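Local coordinates for quinonprotein alcohol dehydrogenase-like protein (Bacteroides thetaiotaomicron VPI-5482, PDB 4R5O), which is of unknown function but binds calcium and joins an immunoglobulin-like beta-sandwich to a seven-bladed beta-propeller of the YVTN repeat type, at residues Tyr115-Lys120 with Leu410-Asp414; Tyr387-Thr391 with Val419-Phe425; Glu245-Tyr251 with Val267-Ile273; Phe226-Ile230 with Lys277-Leu282. One frame throughout, in Å; residues are numbered along the deposited sequence.

Contact 1 of 4, residues Tyr115-Lys120 with Leu410-Asp414. With CA (calcium ion), chain M.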
# COMPACT_ATOMS: atom_id res chain seq x y z
N TYR A 115 7.73 -2.20 -7.80
CA TYR A 115 9.12 -2.37 -8.18
C TYR A 115 9.45 -3.86 -8.28
O TYR A 115 9.34 -4.60 -7.30
CB TYR A 115 10.07 -1.66 -7.19
CG TYR A 115 11.54 -1.85 -7.53
CD1 TYR A 115 12.13 -1.14 -8.57
CD2 TYR A 115 12.33 -2.74 -6.81
CE1 TYR A 115 13.48 -1.31 -8.88
CE2 TYR A 115 13.69 -2.90 -7.10
CZ TYR A 115 14.26 -2.18 -8.13
OH TYR A 115 15.60 -2.33 -8.39
N ASP A 116 9.87 -4.28 -9.48
CA ASP A 116 10.26 -5.66 -9.79
C ASP A 116 11.74 -5.87 -9.41
O ASP A 116 12.63 -5.27 -10.02
CB ASP A 116 10.00 -5.93 -11.27
CG ASP A 116 9.99 -7.39 -11.68
OD1 ASP A 116 10.91 -8.13 -11.28
OD2 ASP A 116 9.11 -7.77 -12.49
N THR A 117 12.01 -6.71 -8.38
CA THR A 117 13.38 -6.99 -7.92
C THR A 117 14.15 -7.88 -8.94
O THR A 117 15.37 -8.01 -8.82
CB THR A 117 13.40 -7.64 -6.53
OG1 THR A 117 12.56 -8.79 -6.55
CG2 THR A 117 12.96 -6.69 -5.43
N GLU A 118 13.45 -8.48 -9.93
CA GLU A 118 14.09 -9.32 -10.94
C GLU A 118 14.48 -8.48 -12.16
O GLU A 118 15.62 -8.60 -12.62
CB GLU A 118 13.19 -10.49 -11.37
CG GLU A 118 13.15 -11.62 -10.36
CD GLU A 118 12.39 -12.87 -10.79
OE1 GLU A 118 11.60 -12.81 -11.77
OE2 GLU A 118 12.57 -13.92 -10.13
N LYS A 119 13.56 -7.63 -12.65
CA LYS A 119 13.76 -6.75 -13.79
C LYS A 119 14.44 -5.42 -13.38
O LYS A 119 14.83 -4.66 -14.26
CB LYS A 119 12.43 -6.43 -14.49
CG LYS A 119 11.65 -7.65 -15.00
CD LYS A 119 10.31 -7.26 -15.60
CE LYS A 119 9.54 -8.46 -16.12
NZ LYS A 119 8.23 -8.09 -16.75
N LYS A 120 14.53 -5.12 -12.06
CA LYS A 120 15.05 -3.85 -11.50
C LYS A 120 14.31 -2.67 -12.17
O LYS A 120 14.93 -1.67 -12.58
CB LYS A 120 16.58 -3.70 -11.64
CG LYS A 120 17.42 -4.58 -10.70
CD LYS A 120 18.90 -4.15 -10.73
CE LYS A 120 19.79 -4.73 -9.64
NZ LYS A 120 20.00 -6.19 -9.76
N LEU A 410 21.42 -3.96 -2.92
CA LEU A 410 20.97 -4.81 -4.03
C LEU A 410 20.13 -4.02 -5.03
O LEU A 410 20.13 -4.35 -6.21
CB LEU A 410 20.14 -6.00 -3.50
CG LEU A 410 20.85 -7.02 -2.61
CD1 LEU A 410 19.89 -8.11 -2.21
CD2 LEU A 410 22.06 -7.64 -3.30
N HIS A 411 19.37 -3.03 -4.54
CA HIS A 411 18.49 -2.20 -5.36
C HIS A 411 18.40 -0.78 -4.84
O HIS A 411 18.50 -0.56 -3.64
CB HIS A 411 17.07 -2.78 -5.42
CG HIS A 411 16.99 -4.22 -5.82
ND1 HIS A 411 16.94 -4.59 -7.13
CD2 HIS A 411 16.94 -5.33 -5.06
CE1 HIS A 411 16.88 -5.91 -7.13
NE2 HIS A 411 16.86 -6.39 -5.92
N THR A 412 18.18 0.16 -5.74
CA THR A 412 17.95 1.56 -5.43
C THR A 412 16.77 1.98 -6.28
O THR A 412 16.83 1.87 -7.51
CB THR A 412 19.22 2.41 -5.62
OG1 THR A 412 20.27 1.89 -4.81
CG2 THR A 412 19.00 3.88 -5.27
N VAL A 413 15.68 2.36 -5.64
CA VAL A 413 14.46 2.83 -6.30
C VAL A 413 14.42 4.34 -6.12
O VAL A 413 14.31 4.81 -4.99
CB VAL A 413 13.20 2.12 -5.77
CG1 VAL A 413 11.97 2.48 -6.60
CG2 VAL A 413 13.39 0.61 -5.72
N ASP A 414 14.57 5.11 -7.20
CA ASP A 414 14.53 6.56 -7.10
C ASP A 414 13.07 6.97 -6.99
O ASP A 414 12.23 6.49 -7.74
CB ASP A 414 15.24 7.24 -8.29
CG ASP A 414 15.36 8.76 -8.23
OD1 ASP A 414 15.21 9.33 -7.11
OD2 ASP A 414 15.65 9.38 -9.28
CA CA M . 16.88 2.26 -9.77
O HOH W 1 14.25 2.31 -10.11
O HOH W 2 17.78 4.59 -9.14
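Y115 and V413 lie 7.7 Å apart from CA to CA, and K120 and H411 lie 7.2 Å apart by the same measure, so 115-120 and 410-414 meet through side chains and not as paired strands. The H411 side chain points toward 115-120 and carries most of the contact. Its ND1 is hydrogen-bonded to Y115 OH at 2.9 Å, and either atom could be the donor. The two rings also form an offset edge-to-face pair, with planes 80° apart and the edge of Y115 toward the face of H411. T117 CG2 lies over a face of the imidazole, 4.3 Å from the H411 ring centroid. K120 CG comes to the imidazole edge in its plane, 3.6 Å from H411 ND1. V413 CG2 makes a CH-pi contact over the centre of the Y115 ring, 3.4 Å from the centroid. With V413 CG1 anti to the backbone N (chi1 -172°), CG2 is the methyl turned onto this ring. D116 OD1 accepts from E118 N, an Asx turn, and also from K119 N three residues on, an Asx motif, in the bend before K120. T412 O binds the calcium ion at 2.3 Å, with two waters as further ligands. The contact joins two propeller blades. V413 also packs on F104 and Y106 of strand 103-108, and L410 and H411 both face V402 of strand 397-403 in a classic beta bulge.

Contact 2 of 4, residues Tyr387-Thr391 with Val419-Phe425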
# COMPACT_ATOMS: atom_id res chain seq x y z
N TYR A 387 14.37 -3.25 3.39
CA TYR A 387 14.02 -2.10 2.57
C TYR A 387 14.00 -0.87 3.44
O TYR A 387 13.13 -0.73 4.30
CB TYR A 387 12.67 -2.29 1.87
CG TYR A 387 12.46 -3.62 1.20
CD1 TYR A 387 13.20 -3.99 0.09
CD2 TYR A 387 11.42 -4.46 1.58
CE1 TYR A 387 12.99 -5.21 -0.56
CE2 TYR A 387 11.20 -5.67 0.94
CZ TYR A 387 11.98 -6.04 -0.14
OH TYR A 387 11.76 -7.21 -0.83
N VAL A 388 14.93 0.02 3.19
CA VAL A 388 15.12 1.27 3.90
C VAL A 388 14.78 2.45 3.00
O VAL A 388 15.26 2.51 1.87
CB VAL A 388 16.58 1.35 4.39
CG1 VAL A 388 16.79 2.56 5.26
CG2 VAL A 388 16.98 0.09 5.15
N THR A 389 13.97 3.40 3.51
CA THR A 389 13.58 4.63 2.81
C THR A 389 14.43 5.79 3.34
O THR A 389 14.37 6.11 4.52
CB THR A 389 12.09 4.90 2.97
OG1 THR A 389 11.35 3.77 2.50
CG2 THR A 389 11.63 6.16 2.27
N TYR A 390 15.24 6.38 2.45
CA TYR A 390 16.12 7.51 2.74
C TYR A 390 15.63 8.79 2.07
O TYR A 390 15.02 8.72 1.00
CB TYR A 390 17.55 7.23 2.25
CG TYR A 390 18.27 6.10 2.94
CD1 TYR A 390 18.89 6.29 4.16
CD2 TYR A 390 18.44 4.88 2.30
CE1 TYR A 390 19.60 5.26 4.78
CE2 TYR A 390 19.15 3.85 2.91
CZ TYR A 390 19.74 4.04 4.15
OH TYR A 390 20.44 3.03 4.76
N THR A 391 15.95 9.96 2.68
CA THR A 391 15.67 11.28 2.12
C THR A 391 16.88 12.17 2.36
O THR A 391 17.34 12.28 3.50
CB THR A 391 14.38 11.91 2.66
OG1 THR A 391 13.27 11.05 2.39
CG2 THR A 391 14.09 13.28 2.06
N VAL A 419 8.18 11.10 -1.11
CA VAL A 419 8.65 10.15 -0.10
C VAL A 419 7.71 8.93 -0.02
O VAL A 419 6.51 9.11 0.26
CB VAL A 419 8.78 10.79 1.31
CG1 VAL A 419 9.36 9.81 2.32
CG2 VAL A 419 9.62 12.07 1.27
N PRO A 420 8.22 7.69 -0.21
CA PRO A 420 7.34 6.52 -0.03
C PRO A 420 7.00 6.37 1.45
O PRO A 420 7.86 6.59 2.31
CB PRO A 420 8.14 5.34 -0.60
CG PRO A 420 9.50 5.85 -0.83
CD PRO A 420 9.61 7.29 -0.50
N SER A 421 5.73 6.09 1.76
CA SER A 421 5.26 6.01 3.15
C SER A 421 5.24 4.57 3.69
O SER A 421 5.30 4.38 4.91
CB SER A 421 3.86 6.60 3.27
OG SER A 421 2.95 5.98 2.38
N GLN A 422 5.14 3.59 2.78
CA GLN A 422 5.03 2.18 3.12
C GLN A 422 5.39 1.28 1.93
O GLN A 422 5.21 1.70 0.80
CB GLN A 422 3.58 1.95 3.53
CG GLN A 422 3.28 0.59 4.03
CD GLN A 422 1.94 0.61 4.63
OE1 GLN A 422 1.23 1.60 4.52
NE2 GLN A 422 1.60 -0.47 5.30
N ILE A 423 5.86 0.05 2.21
CA ILE A 423 6.23 -1.02 1.29
C ILE A 423 5.37 -2.22 1.63
O ILE A 423 5.23 -2.57 2.80
CB ILE A 423 7.77 -1.33 1.36
CG1 ILE A 423 8.56 -0.11 0.85
CG2 ILE A 423 8.14 -2.63 0.58
CD1 ILE A 423 9.95 -0.23 0.91
N LEU A 424 4.77 -2.83 0.61
CA LEU A 424 3.84 -3.96 0.75
C LEU A 424 4.18 -5.08 -0.19
O LEU A 424 4.71 -4.82 -1.26
CB LEU A 424 2.40 -3.47 0.44
CG LEU A 424 1.83 -2.39 1.36
CD1 LEU A 424 0.79 -1.57 0.65
CD2 LEU A 424 1.33 -2.97 2.69
N PHE A 425 3.82 -6.34 0.18
CA PHE A 425 3.97 -7.52 -0.67
C PHE A 425 2.57 -7.98 -1.12
O PHE A 425 1.59 -7.60 -0.46
CB PHE A 425 4.75 -8.64 0.03
CG PHE A 425 6.12 -8.18 0.49
CD1 PHE A 425 7.17 -8.03 -0.42
CD2 PHE A 425 6.37 -7.89 1.83
CE1 PHE A 425 8.43 -7.59 0.01
CE2 PHE A 425 7.63 -7.45 2.25
CZ PHE A 425 8.64 -7.29 1.33
O HOH W 3 8.82 3.28 2.60
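T391 OG1 is hydrogen-bonded to the hydroxyls of T374 and S398, and it also meets V419 CG2 at 4.0 Å. The contact lies in the beta-propeller, where strand 386-392 of one blade faces the C-terminal strand 422-424. That last strand pairs with 103-108 and so closes the propeller ring. The two segments run nearly antiparallel, 171° apart end to end, but stay a side-chain layer from each other. T389 CG2 slides past the P420 ring and comes 3.6 Å from P420 CD. The T389 chi1 of -56° sets CG2 anti to the backbone N on the proline side and leaves OG1 to a water at 2.6 Å. That water also donates a weak bond to P420 O. The Y387 and F425 rings lie rim to rim, but their exact spacing in the model is doubtful. Y387 OH is bonded to N380 ND2, which fixes the outer end of the phenol. With an alanine in place of Y387, N380 ND2 would probably be left without its phenol mate and I423 without the ring beside its CG2 methyl. I423 comes in obliquely and sets its CD1 methyl 3.5 Å from Y387 CB.

Contact 3 of 4, residues Glu245-Tyr251 with Val267-Ile273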
# COMPACT_ATOMS: atom_id res chain seq x y z
N GLU A 245 4.23 12.62 26.82
CA GLU A 245 4.51 11.46 27.64
C GLU A 245 3.21 10.68 27.81
O GLU A 245 2.18 11.24 28.22
CB GLU A 245 5.14 11.88 28.98
CG GLU A 245 5.47 10.74 29.93
CD GLU A 245 6.12 11.12 31.25
OE1 GLU A 245 6.88 12.11 31.29
OE2 GLU A 245 5.94 10.36 32.24
N SER A 246 3.23 9.42 27.41
CA SER A 246 2.07 8.53 27.46
C SER A 246 2.53 7.11 27.66
O SER A 246 3.66 6.79 27.32
CB SER A 246 1.26 8.67 26.16
OG SER A 246 0.09 7.87 26.18
N LYS A 247 1.67 6.27 28.23
CA LYS A 247 1.97 4.86 28.41
C LYS A 247 1.28 4.03 27.36
O LYS A 247 0.21 4.44 26.90
CB LYS A 247 1.56 4.38 29.80
CG LYS A 247 2.50 4.82 30.89
CD LYS A 247 1.98 4.37 32.21
CE LYS A 247 2.89 4.75 33.35
NZ LYS A 247 3.20 6.21 33.38
N VAL A 248 1.87 2.86 26.99
CA VAL A 248 1.22 1.90 26.09
C VAL A 248 -0.08 1.52 26.77
O VAL A 248 -0.10 1.29 27.98
CB VAL A 248 2.10 0.67 25.72
CG1 VAL A 248 1.29 -0.44 25.06
CG2 VAL A 248 3.27 1.06 24.84
N LYS A 249 -1.18 1.53 26.01
CA LYS A 249 -2.49 1.17 26.52
C LYS A 249 -3.05 0.01 25.74
O LYS A 249 -2.78 -0.11 24.55
CB LYS A 249 -3.43 2.36 26.46
CG LYS A 249 -2.95 3.49 27.37
CD LYS A 249 -3.80 4.72 27.29
CE LYS A 249 -3.08 5.89 27.87
NZ LYS A 249 -1.95 6.28 26.99
N TYR A 250 -3.78 -0.87 26.41
CA TYR A 250 -4.39 -1.96 25.66
C TYR A 250 -5.90 -2.03 26.01
O TYR A 250 -6.34 -1.56 27.06
CB TYR A 250 -3.70 -3.32 25.87
CG TYR A 250 -3.73 -3.90 27.27
CD1 TYR A 250 -4.78 -4.70 27.69
CD2 TYR A 250 -2.65 -3.74 28.13
CE1 TYR A 250 -4.79 -5.29 28.95
CE2 TYR A 250 -2.64 -4.32 29.39
CZ TYR A 250 -3.71 -5.10 29.80
OH TYR A 250 -3.73 -5.67 31.06
N TYR A 251 -6.66 -2.56 25.05
CA TYR A 251 -8.10 -2.77 25.05
C TYR A 251 -8.37 -4.25 24.79
O TYR A 251 -7.49 -4.95 24.30
CB TYR A 251 -8.77 -1.85 23.99
CG TYR A 251 -8.47 -0.37 24.15
CD1 TYR A 251 -7.26 0.16 23.73
CD2 TYR A 251 -9.43 0.50 24.66
CE1 TYR A 251 -6.96 1.51 23.92
CE2 TYR A 251 -9.16 1.87 24.80
CZ TYR A 251 -7.92 2.37 24.43
OH TYR A 251 -7.61 3.70 24.57
N VAL A 267 -9.63 0.48 29.31
CA VAL A 267 -8.28 0.70 28.83
C VAL A 267 -7.35 0.47 30.00
O VAL A 267 -7.59 0.96 31.09
CB VAL A 267 -8.11 2.09 28.16
CG1 VAL A 267 -8.61 3.24 29.02
CG2 VAL A 267 -6.68 2.33 27.69
N THR A 268 -6.32 -0.33 29.78
CA THR A 268 -5.31 -0.66 30.78
C THR A 268 -3.98 -0.18 30.29
O THR A 268 -3.68 -0.34 29.11
CB THR A 268 -5.31 -2.15 31.02
OG1 THR A 268 -6.65 -2.57 31.25
CG2 THR A 268 -4.38 -2.58 32.14
N GLU A 269 -3.17 0.38 31.18
CA GLU A 269 -1.82 0.85 30.86
C GLU A 269 -0.79 -0.19 31.22
O GLU A 269 -0.96 -0.92 32.20
CB GLU A 269 -1.48 2.17 31.57
CG GLU A 269 -2.27 3.39 31.12
CD GLU A 269 -1.95 4.66 31.89
OE1 GLU A 269 -1.33 4.57 32.97
OE2 GLU A 269 -2.38 5.75 31.44
N LEU A 270 0.26 -0.27 30.40
CA LEU A 270 1.47 -1.06 30.61
C LEU A 270 2.56 -0.11 31.02
O LEU A 270 2.51 1.05 30.62
CB LEU A 270 1.87 -1.90 29.36
CG LEU A 270 1.00 -3.10 28.99
CD1 LEU A 270 1.48 -3.72 27.69
CD2 LEU A 270 1.00 -4.16 30.09
N ASP A 271 3.54 -0.56 31.82
CA ASP A 271 4.63 0.30 32.26
C ASP A 271 5.64 0.45 31.10
O ASP A 271 6.72 -0.14 31.13
CB ASP A 271 5.29 -0.24 33.55
CG ASP A 271 6.33 0.65 34.22
OD1 ASP A 271 6.34 1.89 33.94
OD2 ASP A 271 7.10 0.14 35.06
N ILE A 272 5.24 1.20 30.05
CA ILE A 272 6.02 1.50 28.84
C ILE A 272 5.76 2.96 28.50
O ILE A 272 4.73 3.26 27.89
CB ILE A 272 5.74 0.55 27.63
CG1 ILE A 272 5.80 -0.95 28.01
CG2 ILE A 272 6.71 0.87 26.43
CD1 ILE A 272 5.16 -1.89 27.03
N ILE A 273 6.66 3.86 28.95
CA ILE A 273 6.58 5.30 28.69
C ILE A 273 6.98 5.56 27.25
O ILE A 273 8.07 5.19 26.83
CB ILE A 273 7.45 6.17 29.67
CG1 ILE A 273 7.41 5.73 31.18
CG2 ILE A 273 7.30 7.68 29.42
CD1 ILE A 273 6.14 5.75 31.83
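V248 with L270 and I272, and Y250 with T268, form the close part of this antiparallel pairing, at the outer side of a propeller blade. V248 O accepts from L270 N at 2.9 Å, and V248 N donates to I272 O at 3.0 Å. Y250 and T268 form a hydrogen-bonded pair. The register shifts by two residues between K247 and K249, a beta bulge, where D271 centres an inverse gamma turn. V248 CG2 packs on I272 CB at 3.8 Å. The Y250 ring takes T268 CB over one face, 3.8 Å from its centroid, while L270 CD2 comes to the ring edge. The Y250 chi1 of 64° puts CG between the backbone N and the carbonyl carbon and lays the ring alongside T268. A glycine in place of Y250 would probably leave T268 and L270 without the ring they pack on. The other face, with K247, K249 and E269, is looser and more open to solvent. There E269 OE2 stays 4.5 Å from K249 NZ, beyond a salt bridge. K249 NZ instead donates to K247 O at 2.8 Å and forms a salt bridge with D240. The lysine charge is thus probably balanced mainly by D240.

Contact 4 of 4, residues Phe226-Ile230 with Lys277-Leu282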
# COMPACT_ATOMS: atom_id res chain seq x y z
N PHE A 226 -4.64 5.70 17.55
CA PHE A 226 -3.65 4.64 17.69
C PHE A 226 -2.71 4.80 16.52
O PHE A 226 -2.99 4.29 15.43
CB PHE A 226 -4.24 3.20 17.79
CG PHE A 226 -5.33 2.85 18.78
CD1 PHE A 226 -5.68 3.72 19.82
CD2 PHE A 226 -5.99 1.62 18.70
CE1 PHE A 226 -6.71 3.40 20.71
CE2 PHE A 226 -6.99 1.28 19.63
CZ PHE A 226 -7.36 2.18 20.61
N TYR A 227 -1.62 5.56 16.70
CA TYR A 227 -0.63 5.80 15.63
C TYR A 227 -0.06 4.48 15.20
O TYR A 227 0.17 4.28 14.02
CB TYR A 227 0.48 6.77 16.07
CG TYR A 227 -0.09 8.14 16.40
CD1 TYR A 227 -0.57 8.98 15.39
CD2 TYR A 227 -0.21 8.57 17.72
CE1 TYR A 227 -1.13 10.22 15.69
CE2 TYR A 227 -0.76 9.81 18.02
CZ TYR A 227 -1.21 10.63 17.01
OH TYR A 227 -1.77 11.85 17.28
N ASN A 228 0.06 3.54 16.15
CA ASN A 228 0.49 2.16 15.97
C ASN A 228 -0.23 1.29 16.92
O ASN A 228 -0.50 1.71 18.05
CB ASN A 228 2.01 2.01 16.14
CG ASN A 228 2.81 2.85 15.22
OD1 ASN A 228 3.01 2.52 14.05
ND2 ASN A 228 3.18 4.02 15.70
N SER A 229 -0.56 0.09 16.48
CA SER A 229 -1.28 -0.91 17.27
C SER A 229 -0.94 -2.31 16.77
O SER A 229 -0.27 -2.46 15.75
CB SER A 229 -2.79 -0.66 17.22
OG SER A 229 -3.27 -0.61 15.89
N ILE A 230 -1.35 -3.35 17.53
CA ILE A 230 -1.14 -4.76 17.23
C ILE A 230 -2.14 -5.57 18.02
O ILE A 230 -2.60 -5.12 19.07
CB ILE A 230 0.33 -5.20 17.51
CG1 ILE A 230 0.72 -6.49 16.73
CG2 ILE A 230 0.64 -5.29 19.03
CD1 ILE A 230 2.15 -6.91 16.73
N LYS A 277 6.08 8.37 18.27
CA LYS A 277 5.49 7.28 17.51
C LYS A 277 6.45 6.15 17.40
O LYS A 277 7.58 6.35 16.94
CB LYS A 277 5.07 7.72 16.11
CG LYS A 277 4.04 8.79 16.04
CD LYS A 277 3.65 8.97 14.62
CE LYS A 277 2.66 10.08 14.48
NZ LYS A 277 2.13 10.16 13.10
N ILE A 278 6.01 4.97 17.83
CA ILE A 278 6.78 3.73 17.71
C ILE A 278 5.76 2.59 17.58
O ILE A 278 4.68 2.63 18.16
CB ILE A 278 7.84 3.48 18.83
CG1 ILE A 278 8.78 2.28 18.52
CG2 ILE A 278 7.21 3.37 20.18
CD1 ILE A 278 9.60 2.31 17.18
N ASN A 279 6.10 1.61 16.74
CA ASN A 279 5.24 0.48 16.46
C ASN A 279 5.52 -0.69 17.40
O ASN A 279 6.38 -0.62 18.27
CB ASN A 279 5.42 0.05 14.99
CG ASN A 279 6.77 -0.44 14.60
OD1 ASN A 279 7.81 0.01 15.11
ND2 ASN A 279 6.79 -1.36 13.65
N PHE A 280 4.72 -1.75 17.24
CA PHE A 280 4.79 -3.04 17.92
C PHE A 280 5.12 -4.10 16.91
O PHE A 280 4.46 -4.15 15.86
CB PHE A 280 3.48 -3.37 18.65
CG PHE A 280 3.04 -2.34 19.65
CD1 PHE A 280 2.31 -1.23 19.24
CD2 PHE A 280 3.30 -2.49 21.00
CE1 PHE A 280 1.93 -0.26 20.16
CE2 PHE A 280 2.90 -1.53 21.92
CZ PHE A 280 2.21 -0.42 21.49
N VAL A 281 6.12 -4.93 17.18
CA VAL A 281 6.47 -5.98 16.23
C VAL A 281 6.38 -7.34 16.93
O VAL A 281 6.79 -7.48 18.08
CB VAL A 281 7.86 -5.77 15.54
CG1 VAL A 281 7.88 -4.51 14.69
CG2 VAL A 281 9.02 -5.75 16.55
N LEU A 282 5.84 -8.33 16.22
CA LEU A 282 5.80 -9.71 16.71
C LEU A 282 7.10 -10.38 16.28
O LEU A 282 7.35 -10.48 15.08
CB LEU A 282 4.56 -10.48 16.22
CG LEU A 282 4.47 -11.95 16.64
CD1 LEU A 282 4.19 -12.10 18.17
CD2 LEU A 282 3.43 -12.68 15.84
O HOH W 4 2.44 -1.58 15.19
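I230 and F280 make the main apolar contact, with I230 CG2 3.4 Å from F280 CB. I230 CG1 is anti to the backbone N (chi1 -159°), which carries CD1 on toward L282, 4.3 Å from L282 CB. Y227 and K277 add a second patch. Their side chains cross at about a right angle, and K277 CE lies 3.5 Å from Y227 CD1. The lysine ammonium runs on past the ring to the carbonyls of S326 and H324, while Y227 OH is bonded to H324 ND1. Among the polar groups, a water bridges the backbones: it donates to S229 O at 2.9 Å and accepts from F280 N at 3.1 Å. N228 and N279 cross obliquely, with amide planes 61° apart and N228 OD1 3.6 Å from N279 CB. The two amides have separate partners: N228 ND2 donates to N239 OD1 and T328 OG1, and N279 OD1 accepts from M331 N. The segments run almost in the same direction, 12° apart. Strand 228-232 pairs with 235-239 in one propeller blade, where Y227 and N228 both face N239 in a classic beta bulge, and strand 281-282 pairs with 288-294 in the next, where F280 packs on V288 and T290.

From the N terminus, 115-120 comes first and waits longest for its partner. Next comes 226-230, the opening half of contact 4. Contact 3 then opens at 245-251 and closes at 267-273, a short loop inside one blade. Contact 4 closes at 277-282, so contact 3 nests within it, and the two touch through Y251 with F226 and V248 with F280. Segment 387-391 opens contact 2. Contact 1 closes at 410-414, around contacts 3 and 4, and contact 2 closes last at 419-425, so contacts 1 and 2 cross. Contact 4 ties adjacent blades, while contacts 1 and 2 join the last blade to the one completed by the C-terminal strand.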